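Local coordinates for type I modular polyketide synthase (Streptomyces albus subsp. albus, PDB 6IYT), which probably loads an ethylmalonyl-type extender unit from coenzyme A onto the salinomycin assembly line through its acyltransferase domain, at residues S349-E354 with C370-S375; G280-R285 with V374-V379. All coordinates share one frame; numbering follows the deposited sequence.

Interaction 1: residues S349-E354 with C370-S375; sequences STVNGE and CRRPVS
Thr350 holds OG1 between its own N and C (chi1 57°), and Val374 turns CG1 anti to its backbone N (chi1 -170°). These rotations bring the two side chains alongside each other, pointing the same way. Val374 CG1 lies 3.6 Å from Thr350 OG1. The threonine hydroxyl has its polar partner elsewhere, in Gly211 O. Gly211 begins a GHSQG sequence, consistent with the nucleophile elbow of acyltransferases, and Val374 touches His212 of the same sequence. The backbones are joined directly by one hydrogen bond. Ser375 N donates to Thr350 O over 2.8 Å, nearly straight and in the carbonyl plane. Ser375 CB packs 3.6 Å from the same Thr350 O. A second link runs through a water, which lies 2.8 Å from Val351 O and 2.8 Å from Ser375 OG and so bridges the two segments. Val351 and the stem of Arg372 touch only loosely, and the arginine end turns to Glu368. Ser349 OG accepts from Val351 N at 3.0 Å and from Asn352 N at 3.2 Å, which makes an ST turn and an ST motif within the loop. Tyr365 OH also bonds this oxygen. Ser375 O is buried here without a polar partner. The contact thus rests on one backbone hydrogen bond and a water shared by backbone and serine hydroxyl, with a small apolar patch beside the probable active site.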
loop_
_atom_site.group_PDB
_atom_site.type_symbol
_atom_site.label_atom_id
_atom_site.label_comp_id
_atom_site.label_asym_id
_atom_site.label_seq_id
_atom_site.Cartn_x
_atom_site.Cartn_y
_atom_site.Cartn_z
ATOM N N SER A 349 -13.170 -1.581 10.118
ATOM C CA SER A 349 -14.034 -1.240 8.992
ATOM C C SER A 349 -14.075 0.255 8.785
ATOM O O SER A 349 -14.324 1.009 9.739
ATOM C CB SER A 349 -15.463 -1.748 9.241
ATOM O OG SER A 349 -16.302 -1.333 8.198
ATOM N N THR A 350 -13.912 0.672 7.525
ATOM C CA THR A 350 -14.148 2.079 7.113
ATOM C C THR A 350 -15.561 2.284 6.564
ATOM O O THR A 350 -15.916 3.382 6.088
ATOM C CB THR A 350 -13.146 2.488 6.072
ATOM O OG1 THR A 350 -13.224 1.582 4.951
ATOM C CG2 THR A 350 -11.764 2.448 6.663
ATOM N N VAL A 351 -16.396 1.262 6.728
ATOM C CA VAL A 351 -17.790 1.333 6.378
ATOM C C VAL A 351 -18.629 1.692 7.596
ATOM O O VAL A 351 -19.438 2.597 7.536
ATOM C CB VAL A 351 -18.263 -0.023 5.822
ATOM C CG1 VAL A 351 -19.714 0.019 5.439
ATOM C CG2 VAL A 351 -17.399 -0.429 4.655
ATOM N N ASN A 352 -18.409 1.007 8.719
ATOM C CA ASN A 352 -19.246 1.236 9.915
ATOM C C ASN A 352 -18.452 1.623 11.157
ATOM O O ASN A 352 -19.021 1.823 12.215
ATOM C CB ASN A 352 -20.136 0.036 10.197
ATOM C CG ASN A 352 -19.355 -1.236 10.444
ATOM O OD1 ASN A 352 -18.219 -1.208 10.886
ATOM N ND2 ASN A 352 -19.952 -2.360 10.080
ATOM N N GLY A 353 -17.128 1.679 11.030
ATOM C CA GLY A 353 -16.286 2.210 12.088
ATOM C C GLY A 353 -16.142 1.236 13.258
ATOM O O GLY A 353 -15.539 1.577 14.300
ATOM N N GLU A 354 -16.471 -0.017 13.004
ATOM C CA GLU A 354 -16.338 -1.067 14.018
ATOM C C GLU A 354 -15.026 -1.794 13.868
ATOM O O GLU A 354 -14.450 -1.855 12.766
ATOM C CB GLU A 354 -17.465 -2.068 13.889
ATOM C CG GLU A 354 -18.846 -1.446 13.924
ATOM C CD GLU A 354 -19.463 -1.459 15.292
ATOM O OE1 GLU A 354 -20.705 -1.579 15.370
ATOM O OE2 GLU A 354 -18.727 -1.255 16.289
ATOM N N CYS A 370 -19.713 -0.536 -0.787
ATOM C CA CYS A 370 -19.703 0.263 -2.003
ATOM C C CYS A 370 -20.738 1.373 -2.038
ATOM O O CYS A 370 -20.622 2.289 -2.826
ATOM C CB CYS A 370 -19.790 -0.597 -3.233
ATOM S SG CYS A 370 -21.347 -1.431 -3.501
ATOM N N ARG A 371 -21.634 1.390 -1.063
ATOM C CA ARG A 371 -22.670 2.443 -0.977
ATOM C C ARG A 371 -22.298 3.573 -0.062
ATOM O O ARG A 371 -22.551 4.748 -0.374
ATOM C CB ARG A 371 -24.011 1.829 -0.541
ATOM C CG ARG A 371 -25.097 2.853 -0.249
ATOM C CD ARG A 371 -25.522 3.622 -1.489
ATOM N NE ARG A 371 -26.479 4.704 -1.180
ATOM C CZ ARG A 371 -26.147 5.948 -0.808
ATOM N NH1 ARG A 371 -27.107 6.861 -0.643
ATOM N NH2 ARG A 371 -24.888 6.296 -0.572
ATOM N N ARG A 372 -21.762 3.255 1.095
ATOM C CA ARG A 372 -21.486 4.278 2.102
ATOM C C ARG A 372 -20.204 5.017 1.787
ATOM O O ARG A 372 -19.230 4.409 1.351
ATOM C CB ARG A 372 -21.390 3.661 3.467
ATOM C CG ARG A 372 -22.622 2.858 3.853
ATOM C CD ARG A 372 -23.640 3.708 4.620
ATOM N NE ARG A 372 -24.565 4.419 3.747
ATOM C CZ ARG A 372 -25.707 3.903 3.275
ATOM N NH1 ARG A 372 -26.529 4.653 2.544
ATOM N NH2 ARG A 372 -26.016 2.644 3.511
ATOM N N PRO A 373 -20.156 6.302 2.129
ATOM C CA PRO A 373 -18.866 7.026 2.181
ATOM C C PRO A 373 -17.837 6.311 3.025
ATOM O O PRO A 373 -18.173 5.676 4.037
ATOM C CB PRO A 373 -19.240 8.387 2.816
ATOM C CG PRO A 373 -20.564 8.155 3.474
ATOM C CD PRO A 373 -21.268 7.128 2.630
ATOM N N VAL A 374 -16.598 6.388 2.601
ATOM C CA VAL A 374 -15.493 5.738 3.298
ATOM C C VAL A 374 -15.063 6.612 4.477
ATOM O O VAL A 374 -14.463 7.681 4.293
ATOM C CB VAL A 374 -14.306 5.507 2.337
ATOM C CG1 VAL A 374 -13.252 4.606 2.988
ATOM C CG2 VAL A 374 -14.782 4.883 1.033
ATOM N N SER A 375 -15.183 6.066 5.672
ATOM C CA SER A 375 -14.796 6.779 6.867
ATOM C C SER A 375 -13.372 6.448 7.251
ATOM O O SER A 375 -13.140 5.786 8.237
ATOM C CB SER A 375 -15.734 6.428 8.016
ATOM O OG SER A 375 -17.032 6.825 7.711
HETATM O O HOH W 1 -18.774 5.115 6.431
#

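Interaction 2: residues G280-R285 with V374-V379; sequences GNNGPR and VSFEPV
One carbonyl, Asn281 O, receives two successive N-H groups where strand 374-375 turns into helix 376-385. Glu377 N gives the stronger bond, 2.9 Å to Asn281 O, with the donor tilted 31° from the carbonyl plane. The bond from Phe376 N to Asn281 O is bent and weak. One step back, Asn281 N donates to Val374 O at 2.9 Å, as between parallel strands. Gly280 CA adds a C-H contact to that oxygen. Ser375 centres an inverse gamma turn, and the chain turns there from strand to helix. Asn282 and Gly283 both face Ser286 in a classic beta bulge. Asn282 O lies in the plane of the Phe376 ring at its edge, 3.7 Å from Phe376 CD2, and is buried with no hydrogen-bond partner. The Asn282 amide stands almost perpendicular to that ring. Glu377 is extended, with CG anti to its N (chi1 173°), and reaches along Gly283 to Pro284. Glu377 OE2 is 3.6 Å from Pro284 CD and is salt-bridged to Arg381. Glu377 OE1 sits 3.4 Å from Gly283 O, two acceptors close together and not hydrogen-bonded. Backbone bonds therefore set the join, while the carboxylate runs beside the Gly283-Pro284 peptide with no hydrogen bond to it, its charge probably balanced by Arg381.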
loop_
_atom_site.group_PDB
_atom_site.type_symbol
_atom_site.label_atom_id
_atom_site.label_comp_id
_atom_site.label_asym_id
_atom_site.label_seq_id
_atom_site.Cartn_x
_atom_site.Cartn_y
_atom_site.Cartn_z
ATOM N N GLY A 280 -15.788 10.041 0.595
ATOM C CA GLY A 280 -14.744 9.576 1.496
ATOM C C GLY A 280 -14.160 10.704 2.309
ATOM O O GLY A 280 -13.944 11.781 1.807
ATOM N N ASN A 281 -13.778 10.389 3.524
ATOM C CA ASN A 281 -12.952 11.278 4.336
ATOM C C ASN A 281 -11.631 10.628 4.636
ATOM O O ASN A 281 -11.590 9.631 5.348
ATOM C CB ASN A 281 -13.661 11.600 5.652
ATOM C CG ASN A 281 -14.950 12.350 5.443
ATOM O OD1 ASN A 281 -14.964 13.579 5.399
ATOM N ND2 ASN A 281 -16.021 11.624 5.246
ATOM N N ASN A 282 -10.552 11.170 4.068
ATOM C CA ASN A 282 -9.246 10.538 4.133
ATOM C C ASN A 282 -8.300 11.214 5.093
ATOM O O ASN A 282 -7.303 10.604 5.548
ATOM C CB ASN A 282 -8.613 10.504 2.769
ATOM C CG ASN A 282 -9.228 9.464 1.878
ATOM O OD1 ASN A 282 -10.102 8.700 2.314
ATOM N ND2 ASN A 282 -8.931 9.558 0.588
ATOM N N GLY A 283 -8.539 12.492 5.332
ATOM C CA GLY A 283 -7.818 13.226 6.367
ATOM C C GLY A 283 -8.452 14.578 6.572
ATOM O O GLY A 283 -9.441 14.906 5.893
ATOM N N PRO A 284 -7.861 15.408 7.464
ATOM C CA PRO A 284 -8.561 16.642 7.855
ATOM C C PRO A 284 -8.719 17.586 6.680
ATOM O O PRO A 284 -9.665 18.399 6.651
ATOM C CB PRO A 284 -7.639 17.273 8.908
ATOM C CG PRO A 284 -6.651 16.238 9.286
ATOM C CD PRO A 284 -6.818 15.025 8.421
ATOM N N ARG A 285 -7.877 17.404 5.657
ATOM C CA ARG A 285 -7.908 18.264 4.499
ATOM C C ARG A 285 -7.859 17.457 3.225
ATOM O O ARG A 285 -7.412 17.932 2.197
ATOM C CB ARG A 285 -6.748 19.262 4.538
ATOM C CG ARG A 285 -6.799 20.182 5.748
ATOM C CD ARG A 285 -6.635 21.638 5.347
ATOM N NE ARG A 285 -6.124 22.442 6.450
ATOM C CZ ARG A 285 -6.840 22.810 7.513
ATOM N NH1 ARG A 285 -6.262 23.498 8.491
ATOM N NH2 ARG A 285 -8.128 22.512 7.593
ATOM N N VAL A 374 -16.598 6.388 2.601
ATOM C CA VAL A 374 -15.493 5.738 3.298
ATOM C C VAL A 374 -15.063 6.612 4.477
ATOM O O VAL A 374 -14.463 7.681 4.293
ATOM C CB VAL A 374 -14.306 5.507 2.337
ATOM C CG1 VAL A 374 -13.252 4.606 2.988
ATOM C CG2 VAL A 374 -14.782 4.883 1.033
ATOM N N SER A 375 -15.183 6.066 5.672
ATOM C CA SER A 375 -14.796 6.779 6.867
ATOM C C SER A 375 -13.372 6.448 7.251
ATOM O O SER A 375 -13.140 5.786 8.237
ATOM C CB SER A 375 -15.734 6.428 8.016
ATOM O OG SER A 375 -17.032 6.825 7.711
ATOM N N PHE A 376 -12.405 6.886 6.464
ATOM C CA PHE A 376 -11.033 6.421 6.698
ATOM C C PHE A 376 -10.348 7.258 7.825
ATOM O O PHE A 376 -9.794 6.688 8.768
ATOM C CB PHE A 376 -10.227 6.467 5.384
ATOM C CG PHE A 376 -8.795 6.030 5.526
ATOM C CD1 PHE A 376 -8.477 4.683 5.659
ATOM C CD2 PHE A 376 -7.784 6.952 5.572
ATOM C CE1 PHE A 376 -7.147 4.280 5.762
ATOM C CE2 PHE A 376 -6.456 6.563 5.681
ATOM C CZ PHE A 376 -6.145 5.218 5.777
ATOM N N GLU A 377 -10.500 8.589 7.767
ATOM C CA GLU A 377 -9.936 9.486 8.781
ATOM C C GLU A 377 -10.323 9.133 10.242
ATOM O O GLU A 377 -9.452 8.985 11.073
ATOM C CB GLU A 377 -10.282 10.951 8.467
ATOM C CG GLU A 377 -9.867 11.918 9.560
ATOM C CD GLU A 377 -10.401 13.328 9.311
ATOM O OE1 GLU A 377 -11.219 13.496 8.393
ATOM O OE2 GLU A 377 -9.990 14.262 10.022
ATOM N N PRO A 378 -11.618 8.840 10.511
ATOM C CA PRO A 378 -11.980 8.455 11.884
ATOM C C PRO A 378 -11.379 7.098 12.311
ATOM O O PRO A 378 -11.068 6.882 13.481
ATOM C CB PRO A 378 -13.504 8.380 11.855
ATOM C CG PRO A 378 -13.941 9.009 10.580
ATOM C CD PRO A 378 -12.795 9.081 9.650
ATOM N N VAL A 379 -11.192 6.210 11.364
ATOM C CA VAL A 379 -10.591 4.936 11.665
ATOM C C VAL A 379 -9.079 5.090 11.932
ATOM O O VAL A 379 -8.552 4.485 12.858
ATOM C CB VAL A 379 -10.862 3.922 10.537
ATOM C CG1 VAL A 379 -10.034 2.666 10.744
ATOM C CG2 VAL A 379 -12.353 3.593 10.493
#

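How the interactions relate
Strand 374-375 serves both contacts, with Val374 and Ser375 common to them. Interaction 2 adds it in parallel to the edge of the mixed sheet, beside strand 276-283. Interaction 1 ties it to the loop between strands 347-348 and 355-356. Neither is wholly core or surface. Thr350 and Val374 are buried in interaction 1, beside the probable nucleophile elbow. In interaction 2 Gly280, Asn282 and Phe376 are buried, while Glu377 and Pro284 are partly exposed. The contacts meet where Thr350 packs on Phe376 and Val379. Interaction 1 is smaller, with one direct bond and a water. Interaction 2 has two good backbone bonds, one weak one and carboxylate packing. Together they flank the passage from the mixed, ferredoxin-like sheet to helix 376-385, before strand 388-393 of the parallel sheet.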